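Long-range contacts in cytochrome P450 RhF (Acinetobacter radioresistens, PDB 6RO8), which is the haem domain of a larger multidomain cytochrome P450 that probably acts as a monooxygenase, inserting oxygen into organic substrates at its haem iron: residues 122-130 / 251-259; 136-144 / 385-393. All coordinates share one frame; numbering follows the deposited sequence.

Contact 1: 122-130 / 251-259; sequences MERRRALMD and MPEVVTDNY. With HEM (protoporphyrin IX containing Fe), chain B.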
loop_
_atom_site.group_PDB
_atom_site.type_symbol
_atom_site.label_atom_id
_atom_site.label_comp_id
_atom_site.label_asym_id
_atom_site.label_seq_id
_atom_site.Cartn_x
_atom_site.Cartn_y
_atom_site.Cartn_z
ATOM N N MET A 122 9.963 -17.894 -3.290
ATOM C CA MET A 122 9.402 -16.818 -2.495
ATOM C C MET A 122 9.990 -16.811 -1.079
ATOM O O MET A 122 10.579 -15.814 -0.649
ATOM C CB MET A 122 7.880 -16.974 -2.512
ATOM C CG MET A 122 7.070 -16.377 -1.422
ATOM S SD MET A 122 7.446 -14.738 -0.808
ATOM C CE MET A 122 6.873 -14.959 0.862
ATOM N N GLU A 123 9.898 -17.932 -0.358
ATOM C CA GLU A 123 10.415 -17.963 1.013
ATOM C C GLU A 123 11.942 -17.989 1.076
ATOM O O GLU A 123 12.528 -17.324 1.928
ATOM C CB GLU A 123 9.862 -19.162 1.778
ATOM C CG GLU A 123 8.479 -18.972 2.381
ATOM C CD GLU A 123 8.340 -17.745 3.268
ATOM O OE1 GLU A 123 9.354 -17.138 3.647
ATOM O OE2 GLU A 123 7.198 -17.387 3.601
ATOM N N ARG A 124 12.599 -18.790 0.234
ATOM C CA ARG A 124 14.058 -18.757 0.148
ATOM C C ARG A 124 14.559 -17.333 -0.030
ATOM O O ARG A 124 15.480 -16.901 0.669
ATOM C CB ARG A 124 14.550 -19.617 -1.013
ATOM C CG ARG A 124 15.590 -20.632 -0.648
ATOM C CD ARG A 124 16.033 -21.380 -1.879
ATOM N NE ARG A 124 15.110 -22.444 -2.246
ATOM C CZ ARG A 124 14.969 -22.922 -3.482
ATOM N NH1 ARG A 124 15.699 -22.431 -4.478
ATOM N NH2 ARG A 124 14.115 -23.907 -3.723
ATOM N N ARG A 125 13.949 -16.579 -0.946
ATOM C CA ARG A 125 14.335 -15.185 -1.147
ATOM C C ARG A 125 13.983 -14.333 0.069
ATOM O O ARG A 125 14.793 -13.521 0.530
ATOM C CB ARG A 125 13.663 -14.640 -2.403
ATOM C CG ARG A 125 14.310 -13.401 -2.959
ATOM C CD ARG A 125 13.627 -13.006 -4.249
ATOM N NE ARG A 125 13.854 -13.980 -5.310
ATOM C CZ ARG A 125 13.139 -14.042 -6.431
ATOM N NH1 ARG A 125 12.147 -13.185 -6.629
ATOM N NH2 ARG A 125 13.422 -14.956 -7.357
ATOM N N ARG A 126 12.773 -14.501 0.608
ATOM C CA ARG A 126 12.408 -13.782 1.821
ATOM C C ARG A 126 13.298 -14.202 2.983
ATOM O O ARG A 126 13.977 -13.365 3.592
ATOM C CB ARG A 126 10.933 -14.015 2.162
ATOM C CG ARG A 126 10.524 -13.321 3.457
ATOM C CD ARG A 126 9.021 -13.298 3.679
ATOM N NE ARG A 126 8.700 -12.552 4.899
ATOM C CZ ARG A 126 7.557 -11.899 5.125
ATOM N NH1 ARG A 126 6.593 -11.891 4.208
ATOM N NH2 ARG A 126 7.378 -11.253 6.276
ATOM N N ALA A 127 13.318 -15.510 3.295
ATOM C CA ALA A 127 14.039 -16.002 4.468
ATOM C C ALA A 127 15.483 -15.547 4.461
ATOM O O ALA A 127 16.081 -15.353 5.524
ATOM C CB ALA A 127 13.977 -17.532 4.561
ATOM N N LEU A 128 16.054 -15.329 3.284
ATOM C CA LEU A 128 17.449 -14.935 3.204
ATOM C C LEU A 128 17.616 -13.431 2.991
ATOM O O LEU A 128 18.637 -12.996 2.447
ATOM C CB LEU A 128 18.168 -15.738 2.113
ATOM C CG LEU A 128 18.783 -17.137 2.429
ATOM C CD1 LEU A 128 19.905 -17.143 3.523
ATOM C CD2 LEU A 128 17.705 -18.204 2.728
ATOM N N MET A 129 16.658 -12.604 3.456
ATOM C CA MET A 129 16.925 -11.161 3.309
ATOM C C MET A 129 16.319 -10.323 4.446
ATOM O O MET A 129 15.382 -9.558 4.239
ATOM C CB MET A 129 16.432 -10.655 1.958
ATOM C CG MET A 129 17.556 -10.487 0.964
ATOM S SD MET A 129 16.931 -9.776 -0.558
ATOM C CE MET A 129 15.419 -10.705 -0.768
ATOM N N ASP A 130 16.965 -10.353 5.623
ATOM C CA ASP A 130 16.484 -9.612 6.789
ATOM C C ASP A 130 17.557 -8.689 7.386
ATOM O O ASP A 130 18.522 -9.137 8.028
ATOM C CB ASP A 130 15.918 -10.589 7.811
ATOM C CG ASP A 130 14.713 -11.356 7.243
ATOM O OD1 ASP A 130 13.977 -10.729 6.451
ATOM O OD2 ASP A 130 14.492 -12.554 7.555
ATOM N N MET A 251 24.048 -16.213 -3.843
ATOM C CA MET A 251 23.004 -17.114 -4.328
ATOM C C MET A 251 22.303 -16.479 -5.529
ATOM O O MET A 251 21.138 -16.062 -5.440
ATOM C CB MET A 251 22.008 -17.457 -3.221
ATOM C CG MET A 251 21.437 -16.262 -2.481
ATOM S SD MET A 251 20.441 -16.759 -1.074
ATOM C CE MET A 251 21.701 -16.858 0.206
ATOM N N PRO A 252 22.984 -16.401 -6.675
ATOM C CA PRO A 252 22.345 -15.820 -7.865
ATOM C C PRO A 252 21.217 -16.673 -8.401
ATOM O O PRO A 252 20.397 -16.187 -9.185
ATOM C CB PRO A 252 23.500 -15.722 -8.865
ATOM C CG PRO A 252 24.432 -16.816 -8.444
ATOM C CD PRO A 252 24.336 -16.909 -6.958
ATOM N N GLU A 253 21.172 -17.946 -8.016
ATOM C CA GLU A 253 19.999 -18.775 -8.261
ATOM C C GLU A 253 18.737 -18.116 -7.706
ATOM O O GLU A 253 17.734 -17.991 -8.414
ATOM C CB GLU A 253 20.202 -20.145 -7.633
ATOM C CG GLU A 253 19.349 -21.237 -8.202
ATOM C CD GLU A 253 18.012 -21.399 -7.504
ATOM O OE1 GLU A 253 17.475 -20.453 -6.884
ATOM O OE2 GLU A 253 17.507 -22.538 -7.558
ATOM N N VAL A 254 18.775 -17.683 -6.442
ATOM C CA VAL A 254 17.584 -17.314 -5.685
ATOM C C VAL A 254 17.328 -15.827 -5.840
ATOM O O VAL A 254 16.240 -15.403 -6.240
ATOM C CB VAL A 254 17.771 -17.698 -4.205
ATOM C CG1 VAL A 254 16.620 -17.185 -3.340
ATOM C CG2 VAL A 254 17.935 -19.201 -4.070
ATOM N N VAL A 255 18.327 -15.033 -5.474
ATOM C CA VAL A 255 18.263 -13.583 -5.585
ATOM C C VAL A 255 18.846 -13.267 -6.959
ATOM O O VAL A 255 20.047 -13.041 -7.118
ATOM C CB VAL A 255 19.006 -12.902 -4.439
ATOM C CG1 VAL A 255 19.121 -11.406 -4.633
ATOM C CG2 VAL A 255 18.302 -13.226 -3.136
ATOM N N THR A 256 17.983 -13.321 -7.975
ATOM C CA THR A 256 18.356 -13.273 -9.382
ATOM C C THR A 256 18.597 -11.843 -9.846
ATOM O O THR A 256 18.190 -10.868 -9.206
ATOM C CB THR A 256 17.258 -13.892 -10.241
ATOM O OG1 THR A 256 16.167 -12.969 -10.346
ATOM C CG2 THR A 256 16.766 -15.178 -9.617
ATOM N N ASP A 257 19.243 -11.725 -11.003
ATOM C CA ASP A 257 19.538 -10.398 -11.522
ATOM C C ASP A 257 18.267 -9.671 -11.929
ATOM O O ASP A 257 18.140 -8.463 -11.696
ATOM C CB ASP A 257 20.510 -10.487 -12.699
ATOM C CG ASP A 257 21.251 -9.179 -12.939
ATOM O OD1 ASP A 257 20.809 -8.116 -12.432
ATOM O OD2 ASP A 257 22.287 -9.214 -13.635
ATOM N N ASN A 258 17.315 -10.377 -12.542
ATOM C CA ASN A 258 16.038 -9.737 -12.846
ATOM C C ASN A 258 15.308 -9.354 -11.574
ATOM O O ASN A 258 14.682 -8.290 -11.505
ATOM C CB ASN A 258 15.135 -10.641 -13.673
ATOM C CG ASN A 258 13.766 -10.025 -13.873
ATOM O OD1 ASN A 258 12.836 -10.248 -13.072
ATOM N ND2 ASN A 258 13.635 -9.226 -14.922
ATOM N N TYR A 259 15.351 -10.223 -10.563
ATOM C CA TYR A 259 14.748 -9.851 -9.293
ATOM C C TYR A 259 15.364 -8.564 -8.773
ATOM O O TYR A 259 14.662 -7.713 -8.221
ATOM C CB TYR A 259 14.894 -10.964 -8.258
ATOM C CG TYR A 259 14.642 -10.423 -6.877
ATOM C CD1 TYR A 259 13.343 -10.206 -6.421
ATOM C CD2 TYR A 259 15.705 -10.067 -6.047
ATOM C CE1 TYR A 259 13.117 -9.684 -5.163
ATOM C CE2 TYR A 259 15.494 -9.542 -4.810
ATOM C CZ TYR A 259 14.204 -9.349 -4.359
ATOM O OH TYR A 259 14.031 -8.818 -3.105
HETATM C CHA HEM B . 3.913 -6.923 1.330
HETATM C CHB HEM B . 0.894 -3.353 2.682
HETATM C CHC HEM B . 4.658 -0.489 3.872
HETATM C CHD HEM B . 7.614 -3.898 2.068
HETATM C C1A HEM B . 2.757 -6.212 1.571
HETATM C C2A HEM B . 1.394 -6.646 1.324
HETATM C C3A HEM B . 0.571 -5.669 1.693
HETATM C C4A HEM B . 1.367 -4.559 2.188
HETATM C CMA HEM B . -0.968 -5.731 1.597
HETATM C CAA HEM B . 0.956 -8.011 0.747
HETATM C CBA HEM B . 0.566 -8.884 1.923
HETATM C CGA HEM B . 0.202 -10.276 1.484
HETATM O O1A HEM B . 0.221 -10.554 0.259
HETATM O O2A HEM B . -0.104 -11.104 2.374
HETATM C C1B HEM B . 1.637 -2.317 3.200
HETATM C C2B HEM B . 1.105 -1.169 3.907
HETATM C C3B HEM B . 2.147 -0.364 4.226
HETATM C C4B HEM B . 3.370 -0.986 3.736
HETATM C CMB HEM B . -0.407 -0.970 4.199
HETATM C CAB HEM B . 2.165 0.975 5.000
HETATM C CBB HEM B . 1.139 1.489 5.678
HETATM C C1C HEM B . 5.799 -1.158 3.487
HETATM C C2C HEM B . 7.174 -0.701 3.592
HETATM C C3C HEM B . 7.971 -1.671 3.087
HETATM C C4C HEM B . 7.134 -2.754 2.654
HETATM C CMC HEM B . 7.585 0.660 4.194
HETATM C CAC HEM B . 9.514 -1.764 2.929
HETATM C CBC HEM B . 10.337 -0.775 3.280
HETATM C C1D HEM B . 6.887 -4.999 1.687
HETATM C C2D HEM B . 7.425 -6.202 1.097
HETATM C C3D HEM B . 6.416 -7.042 0.902
HETATM C C4D HEM B . 5.187 -6.403 1.359
HETATM C CMD HEM B . 8.903 -6.478 0.747
HETATM C CAD HEM B . 6.563 -8.442 0.262
HETATM C CBD HEM B . 6.876 -9.517 1.293
HETATM C CGD HEM B . 6.549 -10.872 0.707
HETATM O O1D HEM B . 6.117 -10.922 -0.464
HETATM O O2D HEM B . 6.705 -11.908 1.400
HETATM N NA HEM B . 2.697 -4.932 2.082
HETATM N NB HEM B . 3.014 -2.171 3.115
HETATM N NC HEM B . 5.824 -2.414 2.905
HETATM N ND HEM B . 5.518 -5.158 1.836
HETATM FE FE HEM B . 4.289 -3.648 2.499
HETATM O O HOH W 1 4.207 -2.959 0.304
#

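Contact 2: 136-144 / 385-393; sequences NLEEHQHFV and NIGRMEMCI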
loop_
_atom_site.group_PDB
_atom_site.type_symbol
_atom_site.label_atom_id
_atom_site.label_comp_id
_atom_site.label_asym_id
_atom_site.label_seq_id
_atom_site.Cartn_x
_atom_site.Cartn_y
_atom_site.Cartn_z
ATOM N N ASN A 136 18.341 -2.342 13.516
ATOM C CA ASN A 136 18.424 -1.549 12.299
ATOM C C ASN A 136 17.214 -0.631 12.183
ATOM O O ASN A 136 17.333 0.529 11.780
ATOM C CB ASN A 136 18.550 -2.471 11.083
ATOM C CG ASN A 136 18.758 -1.701 9.777
ATOM O OD1 ASN A 136 19.657 -0.876 9.663
ATOM N ND2 ASN A 136 17.898 -1.948 8.803
ATOM N N LEU A 137 16.042 -1.123 12.566
ATOM C CA LEU A 137 14.866 -0.266 12.558
ATOM C C LEU A 137 14.947 0.792 13.653
ATOM O O LEU A 137 14.435 1.905 13.478
ATOM C CB LEU A 137 13.607 -1.128 12.688
ATOM C CG LEU A 137 13.433 -2.136 11.527
ATOM C CD1 LEU A 137 12.125 -2.890 11.606
ATOM C CD2 LEU A 137 13.563 -1.451 10.172
ATOM N N GLU A 138 15.620 0.483 14.766
ATOM C CA GLU A 138 15.757 1.460 15.843
ATOM C C GLU A 138 16.484 2.705 15.366
ATOM O O GLU A 138 16.099 3.829 15.708
ATOM C CB GLU A 138 16.506 0.853 17.026
ATOM C CG GLU A 138 15.619 0.426 18.168
ATOM C CD GLU A 138 16.156 -0.805 18.885
ATOM O OE1 GLU A 138 15.361 -1.732 19.157
ATOM O OE2 GLU A 138 17.371 -0.841 19.180
ATOM N N GLU A 139 17.555 2.530 14.588
ATOM C CA GLU A 139 18.318 3.701 14.186
ATOM C C GLU A 139 17.595 4.463 13.095
ATOM O O GLU A 139 17.681 5.691 13.028
ATOM C CB GLU A 139 19.744 3.288 13.787
ATOM C CG GLU A 139 20.547 2.774 14.983
ATOM C CD GLU A 139 21.961 2.282 14.600
ATOM O OE1 GLU A 139 22.263 2.159 13.385
ATOM O OE2 GLU A 139 22.773 2.033 15.526
ATOM N N HIS A 140 16.841 3.760 12.263
ATOM C CA HIS A 140 16.001 4.453 11.298
ATOM C C HIS A 140 14.919 5.275 11.998
ATOM O O HIS A 140 14.563 6.371 11.534
ATOM C CB HIS A 140 15.409 3.443 10.308
ATOM C CG HIS A 140 16.364 3.051 9.221
ATOM N ND1 HIS A 140 17.188 1.950 9.305
ATOM C CD2 HIS A 140 16.652 3.648 8.040
ATOM C CE1 HIS A 140 17.921 1.867 8.209
ATOM N NE2 HIS A 140 17.619 2.889 7.426
ATOM N N GLN A 141 14.423 4.783 13.134
ATOM C CA GLN A 141 13.446 5.534 13.913
ATOM C C GLN A 141 14.007 6.888 14.354
ATOM O O GLN A 141 13.354 7.926 14.192
ATOM C CB GLN A 141 13.010 4.695 15.114
ATOM C CG GLN A 141 11.794 5.202 15.844
ATOM C CD GLN A 141 11.422 4.312 17.001
ATOM O OE1 GLN A 141 12.284 3.697 17.623
ATOM N NE2 GLN A 141 10.131 4.226 17.292
ATOM N N HIS A 142 15.225 6.899 14.909
ATOM C CA HIS A 142 15.893 8.157 15.225
ATOM C C HIS A 142 15.863 9.091 14.029
ATOM O O HIS A 142 15.607 10.294 14.165
ATOM C CB HIS A 142 17.345 7.903 15.650
ATOM C CG HIS A 142 18.116 9.153 15.975
ATOM N ND1 HIS A 142 17.512 10.374 16.201
ATOM C CD2 HIS A 142 19.447 9.366 16.113
ATOM C CE1 HIS A 142 18.435 11.282 16.464
ATOM N NE2 HIS A 142 19.618 10.697 16.417
ATOM N N PHE A 143 16.125 8.541 12.840
ATOM C CA PHE A 143 16.211 9.357 11.633
ATOM C C PHE A 143 14.852 9.939 11.275
ATOM O O PHE A 143 14.748 11.124 10.927
ATOM C CB PHE A 143 16.774 8.497 10.503
ATOM C CG PHE A 143 16.838 9.172 9.177
ATOM C CD1 PHE A 143 17.790 10.123 8.910
ATOM C CD2 PHE A 143 15.966 8.812 8.168
ATOM C CE1 PHE A 143 17.852 10.722 7.664
ATOM C CE2 PHE A 143 16.027 9.407 6.925
ATOM C CZ PHE A 143 16.959 10.362 6.674
ATOM N N VAL A 144 13.799 9.117 11.361
ATOM C CA VAL A 144 12.444 9.612 11.161
ATOM C C VAL A 144 12.149 10.757 12.119
ATOM O O VAL A 144 11.582 11.783 11.726
ATOM C CB VAL A 144 11.419 8.469 11.312
ATOM C CG1 VAL A 144 10.035 8.972 10.992
ATOM C CG2 VAL A 144 11.751 7.320 10.368
ATOM N N ASN A 385 6.423 -2.756 10.280
ATOM C CA ASN A 385 6.826 -1.979 11.446
ATOM C C ASN A 385 7.486 -0.664 11.069
ATOM O O ASN A 385 7.418 0.288 11.841
ATOM C CB ASN A 385 7.730 -2.787 12.366
ATOM C CG ASN A 385 6.970 -3.846 13.107
ATOM O OD1 ASN A 385 5.816 -3.660 13.476
ATOM N ND2 ASN A 385 7.581 -4.989 13.261
ATOM N N ILE A 386 8.112 -0.572 9.904
ATOM C CA ILE A 386 8.561 0.735 9.440
ATOM C C ILE A 386 7.356 1.641 9.226
ATOM O O ILE A 386 7.325 2.790 9.688
ATOM C CB ILE A 386 9.408 0.598 8.161
ATOM C CG1 ILE A 386 10.704 -0.161 8.461
ATOM C CG2 ILE A 386 9.688 1.970 7.584
ATOM C CD1 ILE A 386 11.365 -0.787 7.189
ATOM N N GLY A 387 6.322 1.113 8.567
ATOM C CA GLY A 387 5.099 1.885 8.382
ATOM C C GLY A 387 4.481 2.347 9.691
ATOM O O GLY A 387 4.050 3.507 9.805
ATOM N N ARG A 388 4.430 1.450 10.699
ATOM C CA ARG A 388 3.833 1.795 11.986
ATOM C C ARG A 388 4.657 2.859 12.675
ATOM O O ARG A 388 4.126 3.822 13.241
ATOM C CB ARG A 388 3.762 0.563 12.879
ATOM C CG ARG A 388 2.710 -0.456 12.532
ATOM C CD ARG A 388 2.990 -1.777 13.229
ATOM N NE ARG A 388 1.824 -2.647 13.142
ATOM C CZ ARG A 388 1.903 -3.968 13.077
ATOM N NH1 ARG A 388 3.091 -4.554 13.088
ATOM N NH2 ARG A 388 0.802 -4.698 12.990
ATOM N N MET A 389 5.975 2.663 12.666
ATOM C CA MET A 389 6.885 3.604 13.293
ATOM C C MET A 389 6.714 4.999 12.705
ATOM O O MET A 389 6.647 5.978 13.447
ATOM C CB MET A 389 8.303 3.099 13.110
ATOM C CG MET A 389 9.374 4.042 13.483
ATOM S SD MET A 389 10.223 4.478 11.967
ATOM C CE MET A 389 11.192 3.021 11.630
ATOM N N GLU A 390 6.612 5.124 11.372
ATOM C CA GLU A 390 6.514 6.467 10.801
ATOM C C GLU A 390 5.182 7.111 11.152
ATOM O O GLU A 390 5.129 8.313 11.430
ATOM C CB GLU A 390 6.726 6.427 9.293
ATOM C CG GLU A 390 8.094 5.934 8.893
ATOM C CD GLU A 390 8.313 5.982 7.401
ATOM O OE1 GLU A 390 8.166 7.068 6.805
ATOM O OE2 GLU A 390 8.627 4.924 6.824
ATOM N N MET A 391 4.110 6.315 11.219
ATOM C CA MET A 391 2.805 6.869 11.566
ATOM C C MET A 391 2.771 7.371 13.015
ATOM O O MET A 391 2.265 8.467 13.286
ATOM C CB MET A 391 1.737 5.812 11.303
ATOM C CG MET A 391 1.528 5.527 9.796
ATOM S SD MET A 391 0.446 4.100 9.630
ATOM C CE MET A 391 -1.169 4.788 10.030
ATOM N N CYS A 392 3.329 6.613 13.961
ATOM C CA CYS A 392 3.372 7.099 15.350
ATOM C C CYS A 392 4.133 8.412 15.485
ATOM O O CYS A 392 3.618 9.363 16.085
ATOM C CB CYS A 392 3.955 6.021 16.262
ATOM S SG CYS A 392 3.037 4.467 16.151
ATOM N N ILE A 393 5.342 8.495 14.923
ATOM C CA ILE A 393 6.132 9.715 15.070
ATOM C C ILE A 393 5.388 10.912 14.483
ATOM O O ILE A 393 5.322 11.982 15.105
ATOM C CB ILE A 393 7.524 9.548 14.435
ATOM C CG1 ILE A 393 8.395 8.619 15.292
ATOM C CG2 ILE A 393 8.226 10.896 14.298
ATOM C CD1 ILE A 393 9.354 7.754 14.470
#

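Contact 1: 122-130 / 251-259
The side chain of Arg125 passes over one face of the Tyr259 ring, where the C helix of the cytochrome P450 fold (121-127) meets the loop before helix 257-270 and that helix's first turn. CD of Arg125 stands almost over the centre of the Tyr259 ring, 3.5 Å from the centroid and 13° off the normal, a CH-pi contact. The two side chains run past each other in opposite directions, and the guanidinium is turned 41° from the ring rather than stacked flat on it. A bend at chi3 (-67°) carries the head of Arg125 toward the loop backbone, where NE of Arg125 donates to Val254 O at 2.9 Å and its NH2 adds a weak bond to the same oxygen. NE approaches from above the carbonyl plane. The charged end has a further partner in Glu116, which forms a salt bridge with NH1, so this buried group is tied to two parts of the chain. The backbone of Tyr259 is held at the helix start, where OG1 of Thr256, the N-cap residue, accepts from Tyr259 N at 2.9 Å. At the ring's far end, Met129 CE packs 4.0 Å from CZ of Tyr259. Toward the surface, Arg124 crosses Glu253 at about a right angle, its NH1 making a long salt bridge to OE2 of Glu253 at 3.6 Å, while its CD lies against Val254 CG2. Leu128 CG meets Met251 CE at 3.7 Å. Arg126, its chain extended from CG to NE, reaches the haem, and its NH1 donates to propionate oxygen O2D of the haem at 2.8 Å.

Contact 2: 136-144 / 385-393
Two donors of His140 grip the carbonyl oxygen of Asn136: ND1 at 2.9 Å, nearly straight at 165°, and, weakly, the backbone N of His140. The oxygen lies in the imidazole plane, while ND1 stands above the plane of the carbonyl, and this bond fixes how the ring is turned. The histidine thus folds back along its own helix, meeting Phe179 edge-to-face, while its CB borders the methyl of Met389. These residues belong to the D helix (134-155) of the P450 fold, which packs here on the L helix (384-401); D and L, with helices E and I, form the four-helix bundle of the family's core. The two axes run in the same general direction, 30° apart, and approach to 10.1 Å.

Across the interface the chemistry is apolar. Met389 reaches out from the L helix, and a turn at chi2 (-113°) swings the end of its chain so that sulfur and methyl run along the D helix. Its CE comes up to Leu137 O, and its SD lies 3.6 Å from Val144 CG2. The aliphatic part of Gln141 crosses it obliquely, with Gln141 CG 3.6 Å from Met389 CG. One turn earlier, Leu137 meets Ile386 at about a right angle, Leu137 CD2 packing against Ile386 CG1 at 3.6 Å; Ile386 also touches the haem, which places this end of the interface beside the cofactor. Val144 is shared between the L helix and helix 170-179, where it packs on Val175, and Glu390 brings its CG against the valine's two methyls. At the other end of the interface, the terminal CD1 of Ile393 rests 3.7 Å from Val144 CG1 and 3.8 Å from Gln141 CG.

How the contacts relate
Contact 1 is partly buried and reaches the surface, whereas contact 2 lies deeper, within the helical core. Their first segments fall on consecutive helices, C and D, and their second segments on the loop leading into helix 257-270 with its first turn, and on the L helix. The centres are 25 Å apart and the nearest atoms about 7 Å, without touching. Both border the haem, differently: contact 1 supplies a charged partner for a propionate, contact 2 an apolar side chain on the helix that follows the iron ligand Cys381. The chemistry differs as well: contact 1 joins helix and turn to a loop and helix start largely through arginines, contact 2 two regular helices through aliphatic and thioether packing.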